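Local structure of putative enoyl-CoA hydratase (Streptomyces coelicolor A3, 3G64) at residues Glu55-Arg60 against Glu111-Val116; Gly128-Leu133 against Gly158-Ala163; Gly256-Glu261 against Pro272-Arg277. The protein is a putative enoyl-CoA hydratase of the crotonase family that probably acts on an acyl-CoA thioester, its exact reaction not established. One frame throughout, in Å; residues are numbered along the deposited sequence.

Contact 1. Residues Glu55-Arg60 against Glu111-Val116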
ATOM      1  N   GLU A  55      14.434  15.279 -22.297  1.00 25.76           N
ATOM      2  CA  GLU A  55      15.194  14.981 -23.504  1.00 29.59           C
ATOM      3  C   GLU A  55      15.446  13.469 -23.712  1.00 34.74           C
ATOM      4  O   GLU A  55      15.203  12.936 -24.814  1.00 32.48           O
ATOM      5  CB  GLU A  55      16.508  15.763 -23.518  1.00 36.09           C
ATOM      6  CG  GLU A  55      17.228  15.597 -24.841  1.00 46.80           C
ATOM      7  CD  GLU A  55      18.636  16.156 -24.821  1.00 51.15           C
ATOM      8  OE1 GLU A  55      18.771  17.390 -24.619  1.00 43.39           O
ATOM      9  OE2 GLU A  55      19.593  15.352 -25.016  1.00 50.36           O
ATOM     10  N   LEU A  56      15.916  12.772 -22.674  1.00 35.09           N
ATOM     11  CA  LEU A  56      16.095  11.320 -22.780  1.00 33.62           C
ATOM     12  C   LEU A  56      14.764  10.604 -23.060  1.00 36.29           C
ATOM     13  O   LEU A  56      14.728   9.575 -23.719  1.00 31.74           O
ATOM     14  CB  LEU A  56      16.709  10.746 -21.507  1.00 29.20           C
ATOM     15  CG  LEU A  56      18.074  11.299 -21.127  1.00 28.34           C
ATOM     16  CD1 LEU A  56      18.624  10.701 -19.840  1.00 24.75           C
ATOM     17  CD2 LEU A  56      19.054  11.094 -22.290  1.00 25.38           C
ATOM     18  N   SER A  57      13.675  11.136 -22.524  1.00 35.47           N
ATOM     19  CA  SER A  57      12.383  10.490 -22.668  1.00 37.86           C
ATOM     20  C   SER A  57      11.874  10.615 -24.096  1.00 40.82           C
ATOM     21  O   SER A  57      11.433   9.636 -24.681  1.00 45.04           O
ATOM     22  CB  SER A  57      11.348  11.089 -21.711  1.00 37.61           C
ATOM     23  OG  SER A  57      11.635  10.711 -20.369  1.00 38.93           O
ATOM     24  N   ARG A  58      11.958  11.815 -24.658  1.00 36.28           N
ATOM     25  CA  ARG A  58      11.415  12.044 -25.985  1.00 40.48           C
ATOM     26  C   ARG A  58      12.222  11.329 -27.062  1.00 47.62           C
ATOM     27  O   ARG A  58      11.678  10.950 -28.092  1.00 53.39           O
ATOM     28  CB  ARG A  58      11.264  13.549 -26.281  1.00 37.73           C
ATOM     29  CG  ARG A  58      12.513  14.224 -26.813  1.00 40.81           C
ATOM     30  CD  ARG A  58      12.325  15.742 -26.807  1.00 42.67           C
ATOM     31  NE  ARG A  58      13.506  16.435 -27.315  1.00 44.99           N
ATOM     32  CZ  ARG A  58      13.999  17.547 -26.776  1.00 51.22           C
ATOM     33  NH1 ARG A  58      13.421  18.087 -25.702  1.00 51.85           N
ATOM     34  NH2 ARG A  58      15.088  18.109 -27.291  1.00 55.15           N
ATOM     35  N   ARG A  59      13.511  11.121 -26.820  1.00 45.49           N
ATOM     36  CA  ARG A  59      14.348  10.431 -27.797  1.00 51.31           C
ATOM     37  C   ARG A  59      14.463   8.929 -27.507  1.00 48.74           C
ATOM     38  O   ARG A  59      15.125   8.220 -28.246  1.00 46.25           O
ATOM     39  CB  ARG A  59      15.748  11.058 -27.886  1.00 57.43           C
ATOM     40  CG  ARG A  59      15.768  12.550 -28.203  1.00 64.77           C
ATOM     41  CD  ARG A  59      17.193  13.094 -28.230  1.00 75.17           C
ATOM     42  NE  ARG A  59      18.058  12.363 -27.305  1.00 86.97           N
ATOM     43  CZ  ARG A  59      19.291  12.732 -26.961  1.00 93.28           C
ATOM     44  NH1 ARG A  59      19.819  13.843 -27.459  1.00 96.83           N
ATOM     45  NH2 ARG A  59      19.999  11.991 -26.111  1.00 92.26           N
ATOM     46  N   ARG A  60      13.796   8.456 -26.451  1.00 50.43           N
ATOM     47  CA  ARG A  60      13.902   7.063 -26.008  1.00 56.07           C
ATOM     48  C   ARG A  60      15.361   6.613 -26.152  1.00 57.22           C
ATOM     49  O   ARG A  60      15.693   5.600 -26.789  1.00 51.76           O
ATOM     50  CB  ARG A  60      12.915   6.149 -26.749  1.00 63.27           C
ATOM     51  CG  ARG A  60      12.616   4.859 -25.983  1.00 68.84           C
ATOM     52  CD  ARG A  60      11.674   3.923 -26.718  1.00 71.52           C
ATOM     53  NE  ARG A  60      10.283   4.221 -26.403  1.00 76.36           N
ATOM     54  CZ  ARG A  60       9.593   3.666 -25.405  1.00 81.64           C
ATOM     55  NH1 ARG A  60      10.160   2.774 -24.606  1.00 81.71           N
ATOM     56  NH2 ARG A  60       8.323   4.004 -25.205  1.00 84.46           N
ATOM     57  N   GLU A 111       7.833   8.590 -14.740  0.74 26.20           N
ATOM     58  CA  GLU A 111       7.202   8.416 -16.050  0.74 28.95           C
ATOM     59  C   GLU A 111       8.152   8.129 -17.213  0.74 28.56           C
ATOM     60  O   GLU A 111       7.689   7.834 -18.308  0.74 30.74           O
ATOM     61  CB  GLU A 111       6.311   9.630 -16.407  0.74 27.80           C
ATOM     62  CG  GLU A 111       5.012   9.694 -15.611  0.74 24.58           C
ATOM     63  CD  GLU A 111       4.122  10.883 -15.989  0.74 30.85           C
ATOM     64  OE1 GLU A 111       4.539  11.756 -16.780  0.74 27.23           O
ATOM     65  OE2 GLU A 111       2.986  10.940 -15.481  0.74 35.78           O
ATOM     66  N   CYS A 112       9.459   8.240 -16.998  0.50 25.62           N
ATOM     67  CA  CYS A 112      10.406   8.079 -18.095  0.50 26.11           C
ATOM     68  C   CYS A 112      10.463   6.618 -18.545  0.50 27.66           C
ATOM     69  O   CYS A 112      10.446   5.713 -17.709  0.50 24.28           O
ATOM     70  CB  CYS A 112      11.800   8.575 -17.697  0.50 27.58           C
ATOM     71  SG  CYS A 112      12.544   7.755 -16.237  0.50 25.34           S
ATOM     72  N   PRO A 113      10.552   6.395 -19.869  1.00 29.01           N
ATOM     73  CA  PRO A 113      10.424   5.064 -20.481  1.00 28.65           C
ATOM     74  C   PRO A 113      11.679   4.182 -20.312  1.00 32.70           C
ATOM     75  O   PRO A 113      12.130   3.574 -21.276  1.00 31.50           O
ATOM     76  CB  PRO A 113      10.186   5.382 -21.955  1.00 31.60           C
ATOM     77  CG  PRO A 113      10.921   6.700 -22.172  1.00 31.43           C
ATOM     78  CD  PRO A 113      10.811   7.457 -20.859  1.00 29.21           C
ATOM     79  N   PHE A 114      12.210   4.108 -19.098  1.00 25.30           N
ATOM     80  CA  PHE A 114      13.351   3.245 -18.777  1.00 25.90           C
ATOM     81  C   PHE A 114      13.465   3.243 -17.281  1.00 27.95           C
ATOM     82  O   PHE A 114      13.078   4.212 -16.628  1.00 27.85           O
ATOM     83  CB  PHE A 114      14.673   3.735 -19.395  1.00 22.84           C
ATOM     84  CG  PHE A 114      14.890   5.227 -19.302  1.00 25.95           C
ATOM     85  CD1 PHE A 114      15.401   5.803 -18.144  1.00 27.76           C
ATOM     86  CD2 PHE A 114      14.585   6.053 -20.385  1.00 28.63           C
ATOM     87  CE1 PHE A 114      15.593   7.188 -18.059  1.00 31.26           C
ATOM     88  CE2 PHE A 114      14.768   7.425 -20.321  1.00 31.02           C
ATOM     89  CZ  PHE A 114      15.276   8.004 -19.145  1.00 33.39           C
ATOM     90  N   PRO A 115      13.996   2.150 -16.729  1.00 27.16           N
ATOM     91  CA  PRO A 115      14.214   2.020 -15.289  1.00 26.60           C
ATOM     92  C   PRO A 115      15.279   2.999 -14.793  1.00 28.83           C
ATOM     93  O   PRO A 115      16.304   3.249 -15.453  1.00 23.81           O
ATOM     94  CB  PRO A 115      14.741   0.571 -15.109  1.00 29.53           C
ATOM     95  CG  PRO A 115      14.906   0.008 -16.476  1.00 31.13           C
ATOM     96  CD  PRO A 115      14.448   0.982 -17.508  1.00 25.70           C
ATOM     97  N   VAL A 116      15.022   3.539 -13.613  1.00 23.21           N
ATOM     98  CA  VAL A 116      15.956   4.440 -12.968  1.00 20.31           C
ATOM     99  C   VAL A 116      16.444   3.756 -11.704  1.00 23.54           C
ATOM    100  O   VAL A 116      15.638   3.203 -10.941  1.00 26.40           O
ATOM    101  CB  VAL A 116      15.255   5.784 -12.643  1.00 26.03           C
ATOM    102  CG1 VAL A 116      16.151   6.673 -11.765  1.00 25.71           C
ATOM    103  CG2 VAL A 116      14.866   6.485 -13.950  1.00 19.95           C
TER

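Contact 2. Residues Gly128-Leu133 against Gly158-Ala163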
ATOM      1  N   GLY A 128      16.997  14.614  -1.639  1.00 25.43           N
ATOM      2  CA  GLY A 128      17.816  13.438  -1.937  1.00 25.96           C
ATOM      3  C   GLY A 128      17.100  12.125  -1.634  1.00 24.17           C
ATOM      4  O   GLY A 128      17.154  11.157  -2.398  1.00 22.08           O
ATOM      5  N   ALA A 129      16.398  12.098  -0.508  1.00 20.87           N
ATOM      6  CA  ALA A 129      15.614  10.929  -0.148  1.00 20.71           C
ATOM      7  C   ALA A 129      14.407  10.753  -1.089  1.00 19.60           C
ATOM      8  O   ALA A 129      14.019   9.627  -1.393  1.00 23.52           O
ATOM      9  CB  ALA A 129      15.139  11.051   1.334  1.00 22.10           C
ATOM     10  N   VAL A 130      13.816  11.849  -1.572  1.00 20.51           N
ATOM     11  CA  VAL A 130      12.631  11.688  -2.433  1.00 19.97           C
ATOM     12  C   VAL A 130      13.031  11.244  -3.825  1.00 20.75           C
ATOM     13  O   VAL A 130      12.329  10.442  -4.450  1.00 23.24           O
ATOM     14  CB  VAL A 130      11.724  12.946  -2.505  1.00 26.02           C
ATOM     15  CG1 VAL A 130      10.362  12.602  -3.267  1.00 18.31           C
ATOM     16  CG2 VAL A 130      11.436  13.460  -1.101  1.00 21.20           C
ATOM     17  N   LEU A 131      14.159  11.755  -4.312  1.00 20.37           N
ATOM     18  CA  LEU A 131      14.691  11.278  -5.585  1.00 23.34           C
ATOM     19  C   LEU A 131      14.992   9.778  -5.501  1.00 26.58           C
ATOM     20  O   LEU A 131      14.663   9.021  -6.407  1.00 26.05           O
ATOM     21  CB  LEU A 131      15.968  12.045  -5.938  1.00 22.37           C
ATOM     22  CG  LEU A 131      15.699  13.489  -6.386  1.00 24.91           C
ATOM     23  CD1 LEU A 131      17.028  14.190  -6.694  1.00 27.83           C
ATOM     24  CD2 LEU A 131      14.749  13.501  -7.611  1.00 29.38           C
ATOM     25  N   ALA A 132      15.586   9.350  -4.396  1.00 23.06           N
ATOM     26  CA  ALA A 132      15.830   7.925  -4.192  1.00 26.73           C
ATOM     27  C   ALA A 132      14.500   7.153  -4.195  1.00 26.12           C
ATOM     28  O   ALA A 132      14.360   6.125  -4.845  1.00 26.49           O
ATOM     29  CB  ALA A 132      16.587   7.696  -2.876  1.00 20.03           C
ATOM     30  N   LEU A 133      13.517   7.671  -3.471  1.00 21.03           N
ATOM     31  CA  LEU A 133      12.226   7.000  -3.357  1.00 17.87           C
ATOM     32  C   LEU A 133      11.514   6.895  -4.723  1.00 24.10           C
ATOM     33  O   LEU A 133      10.780   5.944  -4.979  1.00 26.56           O
ATOM     34  CB  LEU A 133      11.360   7.802  -2.357  1.00 21.51           C
ATOM     35  CG  LEU A 133       9.977   7.296  -1.948  1.00 25.33           C
ATOM     36  CD1 LEU A 133      10.120   5.948  -1.227  1.00 22.67           C
ATOM     37  CD2 LEU A 133       9.310   8.344  -1.051  1.00 18.43           C
ATOM     38  N   GLY A 158       4.887  16.512   2.725  1.00 28.77           N
ATOM     39  CA  GLY A 158       4.365  16.308   1.379  1.00 35.26           C
ATOM     40  C   GLY A 158       5.170  17.122   0.403  1.00 40.02           C
ATOM     41  O   GLY A 158       4.672  18.089  -0.172  1.00 49.86           O
ATOM     42  N   ASP A 159       6.449  16.822   0.272  1.00 29.93           N
ATOM     43  CA  ASP A 159       7.288  17.665  -0.581  1.00 25.83           C
ATOM     44  C   ASP A 159       7.600  16.848  -1.820  1.00 25.55           C
ATOM     45  O   ASP A 159       8.032  15.692  -1.701  1.00 24.99           O
ATOM     46  CB  ASP A 159       8.614  18.028   0.129  1.00 28.05           C
ATOM     47  CG  ASP A 159       9.472  19.020  -0.673  1.00 33.77           C
ATOM     48  OD1 ASP A 159       9.184  20.219  -0.645  1.00 34.72           O
ATOM     49  OD2 ASP A 159      10.458  18.608  -1.322  1.00 41.91           O
HETATM   50  N   MSE A 160       7.370  17.445  -2.984  1.00 23.39           N
HETATM   51  CA  MSE A 160       7.676  16.852  -4.283  1.00 22.56           C
HETATM   52  C   MSE A 160       7.245  15.379  -4.429  1.00 23.53           C
HETATM   53  O   MSE A 160       7.932  14.558  -5.052  1.00 22.05           O
HETATM   54  CB  MSE A 160       9.167  17.084  -4.622  1.00 22.83           C
HETATM   55  CG  MSE A 160      10.165  16.442  -3.665  1.00 25.32           C
HETATM   56 SE   MSE A 160      11.982  17.223  -3.858  0.77 33.07          SE
HETATM   57  CE  MSE A 160      12.537  16.378  -5.536  1.00 20.56           C
ATOM     58  N   GLY A 161       6.076  15.051  -3.885  1.00 20.93           N
ATOM     59  CA  GLY A 161       5.521  13.716  -4.064  1.00 19.68           C
ATOM     60  C   GLY A 161       5.785  12.713  -2.952  1.00 24.37           C
ATOM     61  O   GLY A 161       5.313  11.590  -3.020  1.00 23.64           O
ATOM     62  N   ALA A 162       6.534  13.103  -1.928  1.00 20.58           N
ATOM     63  CA  ALA A 162       6.925  12.154  -0.883  1.00 21.11           C
ATOM     64  C   ALA A 162       5.722  11.570  -0.141  1.00 20.15           C
ATOM     65  O   ALA A 162       5.732  10.423   0.228  1.00 20.78           O
ATOM     66  CB  ALA A 162       7.875  12.827   0.120  1.00 15.74           C
ATOM     67  N   ALA A 163       4.690  12.367   0.090  1.00 17.00           N
ATOM     68  CA  ALA A 163       3.552  11.865   0.841  1.00 21.49           C
ATOM     69  C   ALA A 163       2.646  10.988  -0.033  1.00 24.28           C
ATOM     70  O   ALA A 163       1.801  10.238   0.486  1.00 22.12           O
ATOM     71  CB  ALA A 163       2.744  13.012   1.459  1.00 20.36           C
TER

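Contact 3. Residues Gly256-Glu261 against Pro272-Arg277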
ATOM      1  N   GLY A 256       5.176  -7.946 -30.841  1.00 31.83           N
ATOM      2  CA  GLY A 256       6.557  -7.484 -30.854  1.00 29.41           C
ATOM      3  C   GLY A 256       7.556  -8.582 -31.210  1.00 34.06           C
ATOM      4  O   GLY A 256       7.288  -9.766 -31.020  1.00 32.98           O
ATOM      5  N   GLU A 257       8.706  -8.181 -31.738  1.00 31.62           N
ATOM      6  CA  GLU A 257       9.796  -9.113 -32.021  1.00 37.61           C
ATOM      7  C   GLU A 257      10.264  -9.892 -30.811  1.00 38.56           C
ATOM      8  O   GLU A 257      10.684 -11.046 -30.936  1.00 33.53           O
ATOM      9  CB  GLU A 257      11.003  -8.369 -32.568  1.00 42.21           C
ATOM     10  CG  GLU A 257      10.847  -7.877 -33.984  1.00 53.16           C
ATOM     11  CD  GLU A 257      12.117  -7.207 -34.491  1.00 68.33           C
ATOM     12  OE1 GLU A 257      13.240  -7.687 -34.160  1.00 71.10           O
ATOM     13  OE2 GLU A 257      11.984  -6.196 -35.218  1.00 72.55           O
ATOM     14  N   ASP A 258      10.233  -9.264 -29.639  1.00 33.24           N
ATOM     15  CA  ASP A 258      10.869  -9.871 -28.463  1.00 28.52           C
ATOM     16  C   ASP A 258      10.092 -11.081 -27.954  1.00 29.87           C
ATOM     17  O   ASP A 258      10.677 -12.092 -27.563  1.00 32.42           O
ATOM     18  CB  ASP A 258      11.105  -8.841 -27.348  1.00 30.08           C
ATOM     19  CG  ASP A 258      12.314  -7.974 -27.631  1.00 36.01           C
ATOM     20  OD1 ASP A 258      13.081  -8.286 -28.579  1.00 34.34           O
ATOM     21  OD2 ASP A 258      12.521  -6.976 -26.925  1.00 35.65           O
ATOM     22  N   TYR A 259       8.771 -10.990 -27.986  1.00 27.45           N
ATOM     23  CA  TYR A 259       7.944 -12.119 -27.605  1.00 30.78           C
ATOM     24  C   TYR A 259       8.169 -13.281 -28.573  1.00 36.12           C
ATOM     25  O   TYR A 259       8.276 -14.417 -28.140  1.00 36.53           O
ATOM     26  CB  TYR A 259       6.493 -11.703 -27.673  1.00 29.55           C
ATOM     27  CG  TYR A 259       5.464 -12.734 -27.263  1.00 31.46           C
ATOM     28  CD1 TYR A 259       5.464 -13.286 -25.978  1.00 31.26           C
ATOM     29  CD2 TYR A 259       4.440 -13.096 -28.140  1.00 29.62           C
ATOM     30  CE1 TYR A 259       4.475 -14.174 -25.593  1.00 30.66           C
ATOM     31  CE2 TYR A 259       3.440 -13.970 -27.764  1.00 29.64           C
ATOM     32  CZ  TYR A 259       3.460 -14.507 -26.499  1.00 33.50           C
ATOM     33  OH  TYR A 259       2.467 -15.373 -26.136  1.00 34.60           O
ATOM     34  N   ALA A 260       8.227 -12.992 -29.874  1.00 34.75           N
ATOM     35  CA  ALA A 260       8.470 -14.050 -30.869  1.00 34.38           C
ATOM     36  C   ALA A 260       9.864 -14.652 -30.648  1.00 36.46           C
ATOM     37  O   ALA A 260      10.053 -15.877 -30.703  1.00 37.89           O
ATOM     38  CB  ALA A 260       8.320 -13.519 -32.293  1.00 31.08           C
ATOM     39  N   GLU A 261      10.831 -13.791 -30.359  1.00 34.85           N
ATOM     40  CA  GLU A 261      12.189 -14.257 -30.149  1.00 35.28           C
ATOM     41  C   GLU A 261      12.262 -15.137 -28.908  1.00 38.46           C
ATOM     42  O   GLU A 261      13.016 -16.120 -28.885  1.00 35.14           O
ATOM     43  CB  GLU A 261      13.189 -13.105 -30.107  1.00 32.88           C
ATOM     44  CG  GLU A 261      14.562 -13.453 -29.486  1.00 30.89           C
ATOM     45  CD  GLU A 261      15.463 -14.383 -30.351  1.00 38.24           C
ATOM     46  OE1 GLU A 261      15.037 -14.876 -31.412  1.00 39.59           O
ATOM     47  OE2 GLU A 261      16.626 -14.593 -29.953  1.00 37.25           O
ATOM     48  N   PRO A 272      17.936 -15.891 -25.797  1.00 38.52           N
ATOM     49  CA  PRO A 272      17.217 -14.984 -26.701  1.00 37.49           C
ATOM     50  C   PRO A 272      18.091 -13.786 -26.972  1.00 37.38           C
ATOM     51  O   PRO A 272      18.869 -13.422 -26.112  1.00 38.96           O
ATOM     52  CB  PRO A 272      15.992 -14.555 -25.890  1.00 38.21           C
ATOM     53  CG  PRO A 272      16.026 -15.331 -24.614  1.00 44.60           C
ATOM     54  CD  PRO A 272      17.432 -15.829 -24.419  1.00 40.51           C
ATOM     55  N   LYS A 273      17.993 -13.203 -28.152  1.00 38.20           N
ATOM     56  CA  LYS A 273      18.654 -11.933 -28.409  1.00 41.91           C
ATOM     57  C   LYS A 273      17.569 -10.845 -28.494  1.00 38.86           C
ATOM     58  O   LYS A 273      16.856 -10.730 -29.495  1.00 37.11           O
ATOM     59  CB  LYS A 273      19.473 -11.989 -29.697  1.00 53.50           C
ATOM     60  CG  LYS A 273      20.743 -12.849 -29.581  1.00 71.13           C
ATOM     61  CD  LYS A 273      21.478 -12.986 -30.917  1.00 83.37           C
ATOM     62  CE  LYS A 273      22.735 -13.848 -30.776  1.00 89.00           C
ATOM     63  NZ  LYS A 273      23.724 -13.611 -31.869  1.00 92.04           N
ATOM     64  N   TRP A 274      17.429 -10.070 -27.423  1.00 36.25           N
ATOM     65  CA  TRP A 274      16.373  -9.050 -27.355  1.00 36.01           C
ATOM     66  C   TRP A 274      16.685  -7.844 -28.230  1.00 36.21           C
ATOM     67  O   TRP A 274      17.847  -7.478 -28.390  1.00 36.15           O
ATOM     68  CB  TRP A 274      16.196  -8.581 -25.919  1.00 32.84           C
ATOM     69  CG  TRP A 274      16.012  -9.682 -24.914  1.00 32.45           C
ATOM     70  CD1 TRP A 274      16.875 -10.019 -23.908  1.00 33.96           C
ATOM     71  CD2 TRP A 274      14.907 -10.600 -24.816  1.00 29.82           C
ATOM     72  NE1 TRP A 274      16.365 -11.062 -23.178  1.00 34.47           N
ATOM     73  CE2 TRP A 274      15.158 -11.435 -23.711  1.00 32.23           C
ATOM     74  CE3 TRP A 274      13.726 -10.777 -25.537  1.00 31.32           C
ATOM     75  CZ2 TRP A 274      14.272 -12.436 -23.317  1.00 33.91           C
ATOM     76  CZ3 TRP A 274      12.842 -11.758 -25.136  1.00 31.67           C
ATOM     77  CH2 TRP A 274      13.116 -12.572 -24.037  1.00 32.07           C
ATOM     78  N   GLN A 275      15.644  -7.213 -28.769  1.00 39.63           N
ATOM     79  CA  GLN A 275      15.797  -5.982 -29.550  1.00 41.56           C
ATOM     80  C   GLN A 275      15.002  -4.783 -28.982  1.00 40.83           C
ATOM     81  O   GLN A 275      15.162  -3.659 -29.459  1.00 41.17           O
ATOM     82  CB  GLN A 275      15.343  -6.204 -30.999  1.00 46.13           C
ATOM     83  CG  GLN A 275      16.075  -7.309 -31.756  1.00 56.93           C
ATOM     84  CD  GLN A 275      17.493  -6.913 -32.111  1.00 67.99           C
ATOM     85  OE1 GLN A 275      17.832  -5.729 -32.115  1.00 74.27           O
ATOM     86  NE2 GLN A 275      18.334  -7.904 -32.408  1.00 66.62           N
ATOM     87  N   GLY A 276      14.118  -5.026 -28.016  1.00 36.90           N
ATOM     88  CA  GLY A 276      13.305  -3.949 -27.441  1.00 35.83           C
ATOM     89  C   GLY A 276      12.222  -3.427 -28.372  1.00 43.01           C
ATOM     90  O   GLY A 276      11.949  -2.231 -28.390  1.00 42.17           O
ATOM     91  N   ARG A 277      11.616  -4.330 -29.152  1.00 42.30           N
ATOM     92  CA  ARG A 277      10.540  -4.005 -30.079  1.00 39.12           C
ATOM     93  C   ARG A 277       9.824  -5.294 -30.514  1.00 41.58           C
ATOM     94  O   ARG A 277       9.931  -6.310 -29.813  1.00 41.95           O
ATOM     95  CB  ARG A 277      11.077  -3.255 -31.299  1.00 43.33           C
ATOM     96  CG  ARG A 277      12.190  -3.988 -32.043  1.00 49.57           C
ATOM     97  CD  ARG A 277      12.574  -3.294 -33.346  1.00 53.39           C
ATOM     98  NE  ARG A 277      13.659  -4.007 -34.011  1.00 61.36           N
ATOM     99  CZ  ARG A 277      14.932  -3.619 -34.003  1.00 68.19           C
ATOM    100  NH1 ARG A 277      15.850  -4.347 -34.628  1.00 69.52           N
ATOM    101  NH2 ARG A 277      15.287  -2.500 -33.379  1.00 70.77           N
TER
HETATM  102  O   HOH W   1      14.181  -9.859 -30.475  1.00 38.86           O

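Contact 1. Residues Glu55-Arg60 against Glu111-Val116
Pro113 overlaps the last turn of helix 43-58 with CG and CD, at Ser57. Its CD lies 3.4 Å from Ser57 OG, and its CG reaches the main chain of the same serine, 3.9 Å from Ser57 O. The hydroxyl is engaged within its own helix, where Ser57 OG is hydrogen-bonded to Leu53 O one turn back, so what it offers the proline is plain van der Waals contact.

The loop is folded tightly here. Pro113 is the centre of an inverse gamma turn, closed by Phe114 N donating to Cys112 O over 2.8 Å, and this turn presents the proline and the phenylalanine to the helix one after the other. Phe114 holds CG between its backbone N and its carbonyl carbon (chi1 42°), which swings the ring back toward the helix. There Phe114 CZ comes obliquely to 3.9 Å from Leu56 CB, and Ser57 N lies near the plane of the ring, off its edge.

Beyond the end of the helix, Arg60 has positive phi and completes a Schellman motif. Its side chain bends at chi3 (-89°), and Pro113 CB then sits over one guanidinium face, toward the rim, 3.7 Å from Arg60 NH1. This arginine is poorly ordered, so its placement is less certain than the rest.

The contact thus joins the C-terminal end of helix 43-58 to the loop between helix 92-111 and strand 116-120. Leu65 of strand 64-69 touches both Leu56 and Phe114, while helix 221-234 meets Arg60 through Leu222 and Ala225 and sends Lys228 NZ to Phe114 O.

Contact 2. Residues Gly128-Leu133 against Gly158-Ala163
Val130 divides its two methyl groups between the residues of a tight turn. CG1, which stands anti to the backbone N (chi1 -171°), meets the main chain and side chain of Met160, a selenomethionine: Val130 CG1 is 3.6 Å from Met160 O and 3.9 Å from Met160 CG. CG2 takes the other side, 3.8 Å from Ala162 CB and slightly farther from Asp159 O. An alanine here lacks both branch methyls and would probably leave a gap facing Met160 O and Ala162 CB, with the selenomethionine less firmly held. On one flank of the valine, Leu131 CD2 approaches Met160 CE at 4.2 Å; on the other, Leu133 CD2 lies 4.3 Å from Ala162 O.

The turn is of type I', running from Asp159 to Ala162 and closed by Ala162 N donating to Asp159 O over 3.0 Å. Gly161 has a phi of 96°, at which a CB would jam against the preceding carbonyl oxygen, and it occupies the N-cap position of helix 162-170. Within the crotonase-like fold, the contact sets helix 127-134 against the start of helix 162-170. Relatives border their oxyanion hole with the start of the former helix, and Val130 and Phe150 probably stand where classical hydratases carry their catalytic glutamates, giving an apolar contact here.

Farther out, Val106 of helix 92-111 touches Val130 and Met160, and Val105 touches Leu131. Phe150 packs on Val130, and Leu165, Leu166 and Val169 of helix 162-170 on Leu133. Asp246 OD2 of the third subunit accepts a hydrogen bond from Gly161 N, and its Gln250 NE2 is bonded to Asp159 OD1.

Contact 3. Residues Gly256-Glu261 against Pro272-Arg277
With CG beside its backbone N (chi1 -78°), Asp258 turns its carboxylate onto the chain at Gln275 and Gly276, whereas Glu261 bends at chi2 (71°) to carry its own carboxylate to Lys273. The aspartate grips two successive peptide NH groups, one with each oxygen. Gln275 N points almost straight (174°) at the syn lone pair of Asp258 OD1 over 2.8 Å, and Gly276 N meets Asp258 OD2, also on the syn side but somewhat out of plane, at 2.7 Å. A water adds a third bond, donating to Asp258 OD1 and Lys273 O. Glu261 OE2 receives Lys273 N on its anti lone pair at 2.7 Å, and shares its charge with Arg270 in a salt bridge.

At the helix start, where main-chain NH groups have no preceding turn to bond to, Arg277 O accepts from Asp258 N over 3.0 Å. Gly256 holds the N-cap position there; a side chain on it would press on that carbonyl. Arg277 and Glu257 run side by side, and Arg277 NE forms a salt bridge with Glu257 OE2 at 3.0 Å. The oxygen lies in the guanidinium plane, yet the nitrogen approaches from above the carboxylate plane. Gln275 CB sits over the centre of one guanidinium face. Trp274 brings the edge of its ring to the helix backbone, CZ3 being 3.3 Å from Asp258 O.

The C-terminal tail folds back along the first turn of helix 257-267, as far as Glu261. Phe262 of this helix and Pro220, just before helix 221-234, pack on Trp274, and Arg152 of the second subunit touches the same indole.

Followed from the N terminus, the three contacts come in series, so none nests in or crosses another. Contact 1 closes a loop of 50 residues that includes strand 64-69 and helix 92-111. Contact 2 closes a shorter one of 24 residues on the opposite side of the chain's centre, and helix 92-111, whose end leads into contact 1, also backs contact 2. Contact 3 closes only ten residues, folding the C-terminal tail onto helix 257-267, about 35 Å from contact 2 between centres. Helix 221-234 relates contacts 1 and 3: it packs against the first, and Pro220 just before it touches the last. All three reach a neighbouring subunit of the trimeric assembly, contact 1 through Pro115 alone.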